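Local coordinates for protein 4-amino-4-deoxy-L-arabinose transferase or related glycosyltransferases of PMT family (Cupriavidus metallidurans, PDB 5EZM) that probably transfers a pentose sugar, as an aminoarabinose transferase of the GT-C glycosyltransferase fold acting on lipid A in the membrane, at residues L160-V171 / T205-P214; R188-W196 / R233-M243. All coordinates share one frame; numbering follows the deposited sequence.

Following the chain from the N terminus, residues 160-171 come first, then 188-196, 205-214 and 233-243. Contact 1 closes a loop of 33 residues between 160-171 and 205-214. Contact 2 closes one of 36 residues between 188-196 and 233-243. The loops cross, because 188-196 lies within the first and 205-214 within the second. Both contacts use helix 185-206, one near each end. Contact 1 ties helix 160-178 to the turn into helix 209-224, and contact 2 ties helix 185-206 to helix 236-257. Their centres are 16 Å apart. They meet through packing of Val171 on Cys195 and Ile211 on Met243, and both touch the decaprenyl phosphate.

Contact 1 of 2, residues L160-V171 / T205-P214. With MPG ([(Z)-octadec-9-enyl] (2R)-2,3-bis(oxidanyl)propanoate), chain B; DSL (mono-trans, octa-cis decaprenyl-phosphate), chain C; PC (phosphocholine), chain D.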
loop_
_atom_site.group_PDB
_atom_site.type_symbol
_atom_site.label_atom_id
_atom_site.label_comp_id
_atom_site.label_asym_id
_atom_site.label_seq_id
_atom_site.Cartn_x
_atom_site.Cartn_y
_atom_site.Cartn_z
ATOM N N LEU A 160 0.392 -4.038 -1.683
ATOM C CA LEU A 160 1.512 -4.168 -2.613
ATOM C C LEU A 160 1.827 -2.866 -3.337
ATOM O O LEU A 160 2.950 -2.702 -3.830
ATOM C CB LEU A 160 1.224 -5.264 -3.639
ATOM C CG LEU A 160 1.768 -6.658 -3.330
ATOM C CD1 LEU A 160 1.366 -7.098 -1.937
ATOM C CD2 LEU A 160 1.277 -7.650 -4.364
ATOM N N ASP A 161 0.872 -1.937 -3.393
ATOM C CA ASP A 161 1.044 -0.736 -4.202
ATOM C C ASP A 161 2.181 0.144 -3.694
ATOM O O ASP A 161 2.870 0.785 -4.496
ATOM C CB ASP A 161 -0.268 0.048 -4.246
ATOM C CG ASP A 161 -1.401 -0.757 -4.857
ATOM O OD1 ASP A 161 -1.169 -1.418 -5.893
ATOM O OD2 ASP A 161 -2.519 -0.740 -4.297
ATOM N N MET A 162 2.402 0.188 -2.379
ATOM C CA MET A 162 3.490 1.011 -1.860
ATOM C C MET A 162 4.846 0.339 -2.056
ATOM O O MET A 162 5.845 1.020 -2.309
ATOM C CB MET A 162 3.252 1.336 -0.384
ATOM C CG MET A 162 4.430 2.023 0.312
ATOM S SD MET A 162 5.096 3.480 -0.540
ATOM C CE MET A 162 3.647 4.522 -0.617
ATOM N N THR A 163 4.906 -0.990 -1.946
ATOM C CA THR A 163 6.144 -1.694 -2.268
ATOM C C THR A 163 6.534 -1.455 -3.722
ATOM O O THR A 163 7.674 -1.066 -4.027
ATOM C CB THR A 163 5.987 -3.192 -1.994
ATOM O OG1 THR A 163 5.249 -3.388 -0.782
ATOM C CG2 THR A 163 7.346 -3.851 -1.856
ATOM N N LEU A 164 5.580 -1.666 -4.637
ATOM C CA LEU A 164 5.827 -1.371 -6.044
ATOM C C LEU A 164 6.187 0.094 -6.250
ATOM O O LEU A 164 7.012 0.416 -7.113
ATOM C CB LEU A 164 4.604 -1.743 -6.878
ATOM C CG LEU A 164 4.747 -1.528 -8.383
ATOM C CD1 LEU A 164 5.842 -2.420 -8.938
ATOM C CD2 LEU A 164 3.428 -1.784 -9.095
ATOM N N ALA A 165 5.596 0.993 -5.459
ATOM C CA ALA A 165 5.896 2.413 -5.604
ATOM C C ALA A 165 7.326 2.723 -5.178
ATOM O O ALA A 165 7.984 3.584 -5.775
ATOM C CB ALA A 165 4.904 3.246 -4.797
ATOM N N GLY A 166 7.821 2.037 -4.149
ATOM C CA GLY A 166 9.181 2.282 -3.701
ATOM C C GLY A 166 10.212 1.721 -4.658
ATOM O O GLY A 166 11.208 2.386 -4.974
ATOM N N VAL A 167 9.989 0.498 -5.147
ATOM C CA VAL A 167 10.960 -0.073 -6.076
ATOM C C VAL A 167 10.933 0.670 -7.410
ATOM O O VAL A 167 11.981 0.890 -8.034
ATOM C CB VAL A 167 10.722 -1.585 -6.247
ATOM C CG1 VAL A 167 10.996 -2.302 -4.939
ATOM C CG2 VAL A 167 9.309 -1.858 -6.703
ATOM N N MET A 168 9.748 1.092 -7.860
ATOM C CA MET A 168 9.686 1.876 -9.088
ATOM C C MET A 168 10.272 3.267 -8.887
ATOM O O MET A 168 10.853 3.836 -9.821
ATOM C CB MET A 168 8.247 1.958 -9.597
ATOM C CG MET A 168 7.745 0.655 -10.204
ATOM S SD MET A 168 6.202 0.839 -11.122
ATOM C CE MET A 168 6.729 1.918 -12.453
ATOM N N SER A 169 10.142 3.825 -7.679
ATOM C CA SER A 169 10.860 5.053 -7.367
ATOM C C SER A 169 12.364 4.835 -7.447
ATOM O O SER A 169 13.110 5.762 -7.789
ATOM C CB SER A 169 10.468 5.565 -5.981
ATOM O OG SER A 169 11.090 4.801 -4.965
ATOM N N CYS A 170 12.827 3.621 -7.139
ATOM C CA CYS A 170 14.227 3.297 -7.394
ATOM C C CYS A 170 14.517 3.233 -8.891
ATOM O O CYS A 170 15.608 3.611 -9.328
ATOM C CB CYS A 170 14.606 1.983 -6.717
ATOM S SG CYS A 170 14.895 2.131 -4.943
ATOM N N VAL A 171 13.559 2.757 -9.693
ATOM C CA VAL A 171 13.747 2.767 -11.145
ATOM C C VAL A 171 13.972 4.192 -11.638
ATOM O O VAL A 171 14.958 4.488 -12.330
ATOM C CB VAL A 171 12.544 2.118 -11.856
ATOM C CG1 VAL A 171 12.757 2.121 -13.361
ATOM C CG2 VAL A 171 12.316 0.704 -11.350
ATOM N N THR A 205 7.359 -7.957 -7.843
ATOM C CA THR A 205 6.424 -7.381 -6.885
ATOM C C THR A 205 4.989 -7.375 -7.400
ATOM O O THR A 205 4.071 -7.759 -6.671
ATOM C CB THR A 205 6.856 -5.955 -6.523
ATOM O OG1 THR A 205 8.093 -6.002 -5.801
ATOM C CG2 THR A 205 5.794 -5.274 -5.668
ATOM N N LYS A 206 4.771 -6.954 -8.655
ATOM C CA LYS A 206 3.407 -6.892 -9.171
ATOM C C LYS A 206 3.334 -7.161 -10.672
ATOM O O LYS A 206 2.409 -6.683 -11.338
ATOM C CB LYS A 206 2.776 -5.536 -8.853
ATOM C CG LYS A 206 1.276 -5.592 -8.630
ATOM C CD LYS A 206 0.719 -4.214 -8.332
ATOM C CE LYS A 206 -0.796 -4.229 -8.273
ATOM N NZ LYS A 206 -1.328 -2.844 -8.193
ATOM N N GLY A 207 4.282 -7.911 -11.221
ATOM C CA GLY A 207 4.182 -8.341 -12.602
ATOM C C GLY A 207 4.763 -7.351 -13.594
ATOM O O GLY A 207 5.559 -6.468 -13.262
ATOM N N LEU A 208 4.325 -7.504 -14.851
ATOM C CA LEU A 208 4.940 -6.803 -15.979
ATOM C C LEU A 208 4.844 -5.288 -15.868
ATOM O O LEU A 208 5.569 -4.585 -16.579
ATOM C CB LEU A 208 4.300 -7.255 -17.291
ATOM C CG LEU A 208 4.475 -8.724 -17.676
ATOM C CD1 LEU A 208 3.760 -9.021 -18.986
ATOM C CD2 LEU A 208 5.950 -9.084 -17.770
ATOM N N VAL A 209 3.961 -4.778 -15.004
ATOM C CA VAL A 209 3.844 -3.336 -14.793
ATOM C C VAL A 209 5.219 -2.720 -14.586
ATOM O O VAL A 209 5.579 -1.722 -15.223
ATOM C CB VAL A 209 2.922 -3.048 -13.594
ATOM C CG1 VAL A 209 2.439 -1.606 -13.623
ATOM C CG2 VAL A 209 1.755 -4.028 -13.569
ATOM N N GLY A 210 6.022 -3.340 -13.720
ATOM C CA GLY A 210 7.328 -2.817 -13.360
ATOM C C GLY A 210 8.256 -2.572 -14.530
ATOM O O GLY A 210 9.246 -1.850 -14.379
ATOM N N ILE A 211 7.971 -3.158 -15.691
ATOM C CA ILE A 211 8.735 -2.857 -16.892
ATOM C C ILE A 211 7.886 -2.186 -17.966
ATOM O O ILE A 211 8.445 -1.469 -18.811
ATOM C CB ILE A 211 9.422 -4.120 -17.458
ATOM C CG1 ILE A 211 10.529 -3.727 -18.446
ATOM C CG2 ILE A 211 8.409 -5.048 -18.105
ATOM C CD1 ILE A 211 11.372 -4.884 -18.934
ATOM N N ALA A 212 6.562 -2.350 -17.938
ATOM C CA ALA A 212 5.726 -1.740 -18.967
ATOM C C ALA A 212 5.621 -0.235 -18.763
ATOM O O ALA A 212 5.791 0.543 -19.709
ATOM C CB ALA A 212 4.341 -2.385 -18.969
ATOM N N LEU A 213 5.341 0.193 -17.533
ATOM C CA LEU A 213 5.250 1.626 -17.254
ATOM C C LEU A 213 6.560 2.362 -17.498
ATOM O O LEU A 213 6.528 3.421 -18.150
ATOM C CB LEU A 213 4.742 1.844 -15.827
ATOM C CG LEU A 213 3.233 1.697 -15.669
ATOM C CD1 LEU A 213 2.821 1.948 -14.229
ATOM C CD2 LEU A 213 2.537 2.661 -16.608
ATOM N N PRO A 214 7.723 1.894 -17.021
ATOM C CA PRO A 214 8.967 2.604 -17.373
ATOM C C PRO A 214 9.168 2.735 -18.871
ATOM O O PRO A 214 9.322 3.856 -19.376
ATOM C CB PRO A 214 10.053 1.743 -16.712
ATOM C CG PRO A 214 9.369 1.101 -15.577
ATOM C CD PRO A 214 7.986 0.798 -16.072
HETATM C C2 MPG B . 1.135 -5.299 -18.917
HETATM C C3 MPG B . 0.224 -4.232 -18.321
HETATM C C4 MPG B . -0.501 -4.727 -17.078
HETATM C C5 MPG B . -1.224 -3.602 -16.318
HETATM C C6 MPG B . -1.748 -4.076 -14.954
HETATM C C7 MPG B . -1.740 -2.953 -13.899
HETATM C C8 MPG B . -1.672 -3.508 -12.456
HETATM C C9 MPG B . -0.928 -2.559 -11.482
HETATM C C1 MPG B . 1.663 -4.918 -20.303
HETATM C C21 DSL C . 11.552 6.487 -17.178
HETATM C C22 DSL C . 12.511 5.389 -16.755
HETATM C C23 DSL C . 12.944 5.278 -15.299
HETATM C C24 DSL C . 12.973 4.520 -17.667
HETATM C C25 DSL C . 13.950 3.392 -17.247
HETATM C C26 DSL C . 13.479 2.069 -17.911
HETATM C C27 DSL C . 14.640 1.467 -18.774
HETATM C C28 DSL C . 16.111 1.805 -18.428
HETATM C C29 DSL C . 14.356 0.657 -19.812
HETATM C C30 DSL C . 12.882 0.318 -20.153
HETATM C C31 DSL C . 12.743 0.004 -21.681
HETATM C C32 DSL C . 12.019 -1.375 -21.880
HETATM C C33 DSL C . 12.808 -2.691 -21.742
HETATM C C34 DSL C . 10.700 -1.408 -22.187
HETATM P P1 PC D . 0.251 -9.187 -15.751
HETATM O O1 PC D . 1.456 -8.855 -14.898
HETATM O O3 PC D . 0.729 -9.819 -17.037
HETATM O O4 PC D . -0.508 -7.921 -16.079
HETATM O O2 PC D . -0.747 -10.238 -14.951
HETATM C C1 PC D . -1.957 -9.773 -14.413
HETATM C C2 PC D . -2.952 -10.933 -14.218
HETATM N N1 PC D . -3.199 -11.194 -12.806
HETATM C C3 PC D . -4.056 -12.355 -12.670
HETATM C C4 PC D . -1.950 -11.458 -12.119
HETATM C C5 PC D . -3.860 -10.050 -12.204
#
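Lys206 is extended beyond CG (chi2 -180°), and Asp161 sets its CG anti to its own carbonyl carbon (chi1 -60°). These torsions bring NZ of Lys206 to 2.7 Å from OD1 of Asp161 in a salt bridge. The oxygen is met nearly along its C-O axis. The contact belongs to the membrane helix bundle of the GT-C fold. Helix 160-178 packs here against the turn between helices 185-206 and 209-224. The short segments 160-171 and 209-214 cross at -48°.

Leu164 lies across the lysine chain at about a right angle, with CD2 3.7 Å from CD of Lys206. The tail of a bound lipid also reaches the lysine, its C9 lying 3.6 Å from CE of Lys206. Replacing Lys206 by a methionine would probably leave the carboxylate of Asp161 without its charged mate across the contact. Thr205 turns its methyl to Leu164, CG2 to CB 3.9 Å, while its OG1 bonds to the carbonyl O of Val201.

Gly207 follows with positive phi, and a side chain there would run into the bound phosphocholine. The next amide, Leu208 N, donates to phosphocholine O1 at 3.2 Å. Further along, Met168 bends at chi3 and crosses the side chains of Leu213 and Pro214 at about a right angle, its CE 3.9 Å from CB of Leu213. Trp330 of helix 323-339 also touches Met168. Val171 and Pro214 both meet the decaprenyl phosphate, with Val171 CG1 3.7 Å from C23 of its chain and Pro214 CB 3.6 Å from C26.

Contact 2 of 2, residues R188-W196 / R233-M243; sequences RRGWMVACW and RLHLALGVVVM. With DSL (mono-trans, octa-cis decaprenyl-phosphate), chain C; MPG ([(Z)-octadec-9-enyl] (2R)-2,3-bis(oxidanyl)propanoate), chain S; PO4 (phosphate ion), chain E.
Trp196 makes the one hydrogen bond across this contact: NE1 donates to the carbonyl O of Leu234 at 2.9 Å, with an N-H...O angle of 151°. The acceptor lies close to the indole plane, while the donor is tilted out of the carbonyl plane. Leu234 sits in the turn before helix 236-257, and His235 after it is the N-cap residue.

Two CH-pi contacts add to this. CA of Gly239 lies over one face of the indole, 3.5 Å from the centroid of the five-membered ring. A side chain on Gly239 would clash with CD1 of Trp196, so the glycine lets the ring lie flat on the helix. CB of Arg189 covers a face of the His235 ring, 3.9 Å from its centroid.

The indole is a knob in a hole formed by Leu236, Gly239, Val240 and Met243. This is helix packing in the GT-C transmembrane bundle, where segments 188-196 and 236-243 cross at -40°. Trp196 has its CG anti to the carbonyl carbon (chi1 -75°), which, with chi2, turns one face of the ring to the backbone of Gly239 and Val240 in helix 236-257. The six-membered ring also touches Leu236 and Val240, with CZ3 of Trp196 3.6 Å from CG2 of Val240. Val193 and Val242 meet beside it, CG2 to CG1 3.7 Å.

Like charges approach at the other end. The guanidinium of Arg188 lies beside the aliphatic part of Arg233: NH1 of Arg188 lies 3.5 Å from CG of Arg233 and 4.6 Å from NE of Arg233. Arg233 also has a long, weak ion pair with Asp227.

Bound groups border the contact. The decaprenyl chain passes over the indole face opposite Gly239. A phosphate ion, likely picked up from the crystallisation medium, accepts from Ala237 N at the helix start, with O3 2.8 Å away.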
loop_
_atom_site.group_PDB
_atom_site.type_symbol
_atom_site.label_atom_id
_atom_site.label_comp_id
_atom_site.label_asym_id
_atom_site.label_seq_id
_atom_site.Cartn_x
_atom_site.Cartn_y
_atom_site.Cartn_z
ATOM N N ARG A 188 27.696 5.582 -14.499
ATOM C CA ARG A 188 26.534 5.429 -15.368
ATOM C C ARG A 188 26.122 3.968 -15.486
ATOM O O ARG A 188 24.930 3.643 -15.417
ATOM C CB ARG A 188 26.830 6.016 -16.749
ATOM C CG ARG A 188 25.682 5.899 -17.743
ATOM C CD ARG A 188 26.045 6.521 -19.086
ATOM N NE ARG A 188 26.545 7.888 -18.944
ATOM C CZ ARG A 188 25.791 8.981 -19.038
ATOM N NH1 ARG A 188 24.492 8.881 -19.281
ATOM N NH2 ARG A 188 26.341 10.179 -18.892
ATOM N N ARG A 189 27.095 3.070 -15.660
ATOM C CA ARG A 189 26.786 1.646 -15.725
ATOM C C ARG A 189 26.253 1.136 -14.392
ATOM O O ARG A 189 25.339 0.304 -14.360
ATOM C CB ARG A 189 28.025 0.856 -16.145
ATOM C CG ARG A 189 27.790 -0.642 -16.254
ATOM C CD ARG A 189 29.082 -1.401 -16.521
ATOM N NE ARG A 189 30.042 -1.265 -15.426
ATOM C CZ ARG A 189 31.113 -0.478 -15.461
ATOM N NH1 ARG A 189 31.371 0.248 -16.541
ATOM N NH2 ARG A 189 31.927 -0.420 -14.417
ATOM N N GLY A 190 26.812 1.621 -13.282
ATOM C CA GLY A 190 26.321 1.201 -11.980
ATOM C C GLY A 190 24.879 1.609 -11.749
ATOM O O GLY A 190 24.053 0.809 -11.304
ATOM N N TRP A 191 24.553 2.865 -12.059
ATOM C CA TRP A 191 23.180 3.320 -11.879
ATOM C C TRP A 191 22.239 2.680 -12.887
ATOM O O TRP A 191 21.044 2.531 -12.605
ATOM C CB TRP A 191 23.106 4.840 -11.976
ATOM C CG TRP A 191 23.751 5.548 -10.832
ATOM C CD1 TRP A 191 24.843 6.362 -10.881
ATOM C CD2 TRP A 191 23.349 5.498 -9.459
ATOM N NE1 TRP A 191 25.143 6.827 -9.625
ATOM C CE2 TRP A 191 24.241 6.311 -8.732
ATOM C CE3 TRP A 191 22.318 4.846 -8.773
ATOM C CZ2 TRP A 191 24.135 6.490 -7.354
ATOM C CZ3 TRP A 191 22.213 5.028 -7.405
ATOM C CH2 TRP A 191 23.116 5.843 -6.711
ATOM N N MET A 192 22.748 2.293 -14.059
ATOM C CA MET A 192 21.884 1.654 -15.044
ATOM C C MET A 192 21.568 0.212 -14.664
ATOM O O MET A 192 20.409 -0.212 -14.757
ATOM C CB MET A 192 22.516 1.724 -16.432
ATOM C CG MET A 192 22.198 3.016 -17.160
ATOM S SD MET A 192 20.449 3.448 -17.015
ATOM C CE MET A 192 20.549 4.940 -16.032
ATOM N N VAL A 193 22.573 -0.556 -14.231
ATOM C CA VAL A 193 22.287 -1.898 -13.732
ATOM C C VAL A 193 21.439 -1.820 -12.470
ATOM O O VAL A 193 20.600 -2.693 -12.221
ATOM C CB VAL A 193 23.591 -2.693 -13.501
ATOM C CG1 VAL A 193 24.425 -2.071 -12.399
ATOM C CG2 VAL A 193 23.279 -4.146 -13.171
ATOM N N ALA A 194 21.624 -0.771 -11.664
ATOM C CA ALA A 194 20.745 -0.568 -10.519
ATOM C C ALA A 194 19.311 -0.327 -10.972
ATOM O O ALA A 194 18.359 -0.818 -10.352
ATOM C CB ALA A 194 21.249 0.600 -9.673
ATOM N N CYS A 195 19.142 0.418 -12.065
ATOM C CA CYS A 195 17.811 0.690 -12.594
ATOM C C CYS A 195 17.146 -0.589 -13.089
ATOM O O CYS A 195 16.017 -0.908 -12.693
ATOM C CB CYS A 195 17.907 1.725 -13.715
ATOM S SG CYS A 195 16.358 2.090 -14.551
ATOM N N TRP A 196 17.841 -1.340 -13.949
ATOM C CA TRP A 196 17.286 -2.591 -14.458
ATOM C C TRP A 196 16.997 -3.571 -13.329
ATOM O O TRP A 196 15.976 -4.271 -13.348
ATOM C CB TRP A 196 18.239 -3.213 -15.475
ATOM C CG TRP A 196 18.235 -2.512 -16.788
ATOM C CD1 TRP A 196 19.056 -1.494 -17.179
ATOM C CD2 TRP A 196 17.374 -2.781 -17.899
ATOM N NE1 TRP A 196 18.757 -1.110 -18.463
ATOM C CE2 TRP A 196 17.727 -1.884 -18.929
ATOM C CE3 TRP A 196 16.337 -3.692 -18.125
ATOM C CZ2 TRP A 196 17.080 -1.870 -20.160
ATOM C CZ3 TRP A 196 15.696 -3.676 -19.349
ATOM C CH2 TRP A 196 16.070 -2.772 -20.352
ATOM N N ARG A 233 22.594 4.895 -23.741
ATOM C CA ARG A 233 23.014 5.054 -22.353
ATOM C C ARG A 233 22.367 4.047 -21.414
ATOM O O ARG A 233 22.793 3.949 -20.258
ATOM C CB ARG A 233 22.692 6.464 -21.853
ATOM C CG ARG A 233 23.544 7.574 -22.438
ATOM C CD ARG A 233 22.829 8.293 -23.569
ATOM N NE ARG A 233 23.132 9.721 -23.568
ATOM C CZ ARG A 233 22.898 10.540 -24.590
ATOM N NH1 ARG A 233 22.364 10.074 -25.709
ATOM N NH2 ARG A 233 23.209 11.827 -24.498
ATOM N N LEU A 234 21.355 3.308 -21.866
ATOM C CA LEU A 234 20.592 2.453 -20.967
ATOM C C LEU A 234 21.341 1.200 -20.536
ATOM O O LEU A 234 20.894 0.534 -19.597
ATOM C CB LEU A 234 19.275 2.045 -21.625
ATOM C CG LEU A 234 18.411 3.173 -22.185
ATOM C CD1 LEU A 234 17.139 2.610 -22.792
ATOM C CD2 LEU A 234 18.093 4.194 -21.106
ATOM N N HIS A 235 22.458 0.868 -21.181
ATOM C CA HIS A 235 23.109 -0.430 -21.012
ATOM C C HIS A 235 22.092 -1.551 -21.224
ATOM O O HIS A 235 21.798 -2.351 -20.336
ATOM C CB HIS A 235 23.796 -0.538 -19.648
ATOM C CG HIS A 235 25.097 0.200 -19.567
ATOM N ND1 HIS A 235 25.174 1.549 -19.292
ATOM C CD2 HIS A 235 26.373 -0.222 -19.735
ATOM C CE1 HIS A 235 26.440 1.925 -19.289
ATOM N NE2 HIS A 235 27.189 0.870 -19.556
ATOM N N LEU A 236 21.560 -1.582 -22.449
ATOM C CA LEU A 236 20.415 -2.431 -22.769
ATOM C C LEU A 236 20.725 -3.906 -22.532
ATOM O O LEU A 236 19.982 -4.601 -21.832
ATOM C CB LEU A 236 19.992 -2.185 -24.220
ATOM C CG LEU A 236 18.571 -2.541 -24.665
ATOM C CD1 LEU A 236 18.425 -4.024 -24.988
ATOM C CD2 LEU A 236 17.559 -2.106 -23.621
ATOM N N ALA A 237 21.822 -4.402 -23.112
ATOM C CA ALA A 237 22.128 -5.829 -23.020
ATOM C C ALA A 237 22.391 -6.251 -21.577
ATOM O O ALA A 237 21.749 -7.174 -21.059
ATOM C CB ALA A 237 23.325 -6.161 -23.908
ATOM N N LEU A 238 23.332 -5.580 -20.910
ATOM C CA LEU A 238 23.677 -5.945 -19.540
ATOM C C LEU A 238 22.481 -5.796 -18.608
ATOM O O LEU A 238 22.265 -6.631 -17.719
ATOM C CB LEU A 238 24.844 -5.087 -19.055
ATOM C CG LEU A 238 25.374 -5.386 -17.654
ATOM C CD1 LEU A 238 25.874 -6.817 -17.573
ATOM C CD2 LEU A 238 26.472 -4.402 -17.273
ATOM N N GLY A 239 21.686 -4.744 -18.803
ATOM C CA GLY A 239 20.533 -4.535 -17.944
ATOM C C GLY A 239 19.451 -5.577 -18.149
ATOM O O GLY A 239 18.831 -6.041 -17.188
ATOM N N VAL A 240 19.206 -5.960 -19.404
ATOM C CA VAL A 240 18.253 -7.031 -19.677
ATOM C C VAL A 240 18.733 -8.337 -19.062
ATOM O O VAL A 240 17.943 -9.094 -18.487
ATOM C CB VAL A 240 18.015 -7.169 -21.193
ATOM C CG1 VAL A 240 17.326 -8.486 -21.504
ATOM C CG2 VAL A 240 17.177 -6.012 -21.698
ATOM N N VAL A 241 20.036 -8.615 -19.153
ATOM C CA VAL A 241 20.559 -9.864 -18.603
ATOM C C VAL A 241 20.401 -9.891 -17.087
ATOM O O VAL A 241 19.934 -10.883 -16.513
ATOM C CB VAL A 241 22.024 -10.074 -19.022
ATOM C CG1 VAL A 241 22.612 -11.267 -18.280
ATOM C CG2 VAL A 241 22.120 -10.281 -20.524
ATOM N N VAL A 242 20.786 -8.805 -16.411
ATOM C CA VAL A 242 20.686 -8.803 -14.954
ATOM C C VAL A 242 19.225 -8.860 -14.518
ATOM O O VAL A 242 18.878 -9.548 -13.547
ATOM C CB VAL A 242 21.426 -7.589 -14.356
ATOM C CG1 VAL A 242 20.815 -6.285 -14.818
ATOM C CG2 VAL A 242 21.427 -7.659 -12.835
ATOM N N MET A 243 18.339 -8.173 -15.247
ATOM C CA MET A 243 16.919 -8.215 -14.906
ATOM C C MET A 243 16.357 -9.624 -15.065
ATOM O O MET A 243 15.608 -10.102 -14.203
ATOM C CB MET A 243 16.142 -7.227 -15.774
ATOM C CG MET A 243 14.681 -7.102 -15.392
ATOM S SD MET A 243 13.619 -6.880 -16.827
ATOM C CE MET A 243 13.799 -8.472 -17.627
HETATM C C21 DSL C . 11.552 6.487 -17.178
HETATM C C22 DSL C . 12.511 5.389 -16.755
HETATM C C23 DSL C . 12.944 5.278 -15.299
HETATM C C24 DSL C . 12.973 4.520 -17.667
HETATM C C25 DSL C . 13.950 3.392 -17.247
HETATM C C26 DSL C . 13.479 2.069 -17.911
HETATM C C27 DSL C . 14.640 1.467 -18.774
HETATM C C28 DSL C . 16.111 1.805 -18.428
HETATM C C29 DSL C . 14.356 0.657 -19.812
HETATM C C30 DSL C . 12.882 0.318 -20.153
HETATM C C31 DSL C . 12.743 0.004 -21.681
HETATM C C32 DSL C . 12.019 -1.375 -21.880
HETATM C C33 DSL C . 12.808 -2.691 -21.742
HETATM C C34 DSL C . 10.700 -1.408 -22.187
HETATM C C2 MPG S . 16.299 -2.063 -4.604
HETATM C C3 MPG S . 16.352 -2.656 -6.008
HETATM C C4 MPG S . 17.763 -2.789 -6.569
HETATM C C5 MPG S . 18.844 -2.248 -5.618
HETATM C C6 MPG S . 20.167 -1.959 -6.342
HETATM C C7 MPG S . 20.980 -0.834 -5.671
HETATM C C8 MPG S . 22.397 -0.717 -6.283
HETATM C C9 MPG S . 23.059 0.665 -6.058
HETATM C C10 MPG S . 24.283 0.860 -6.998
HETATM C C11 MPG S . 25.112 2.119 -6.668
HETATM C C12 MPG S . 26.123 2.471 -7.812
HETATM C C13 MPG S . 26.918 3.757 -7.517
HETATM C C14 MPG S . 27.737 4.241 -8.754
HETATM C C1 MPG S . 14.909 -2.174 -3.972
HETATM P P PO4 E . 24.106 -1.974 -25.548
HETATM O O1 PO4 E . 23.962 -0.569 -25.013
HETATM O O2 PO4 E . 23.093 -2.206 -26.645
HETATM O O3 PO4 E . 23.874 -2.962 -24.429
HETATM O O4 PO4 E . 25.498 -2.156 -26.105
#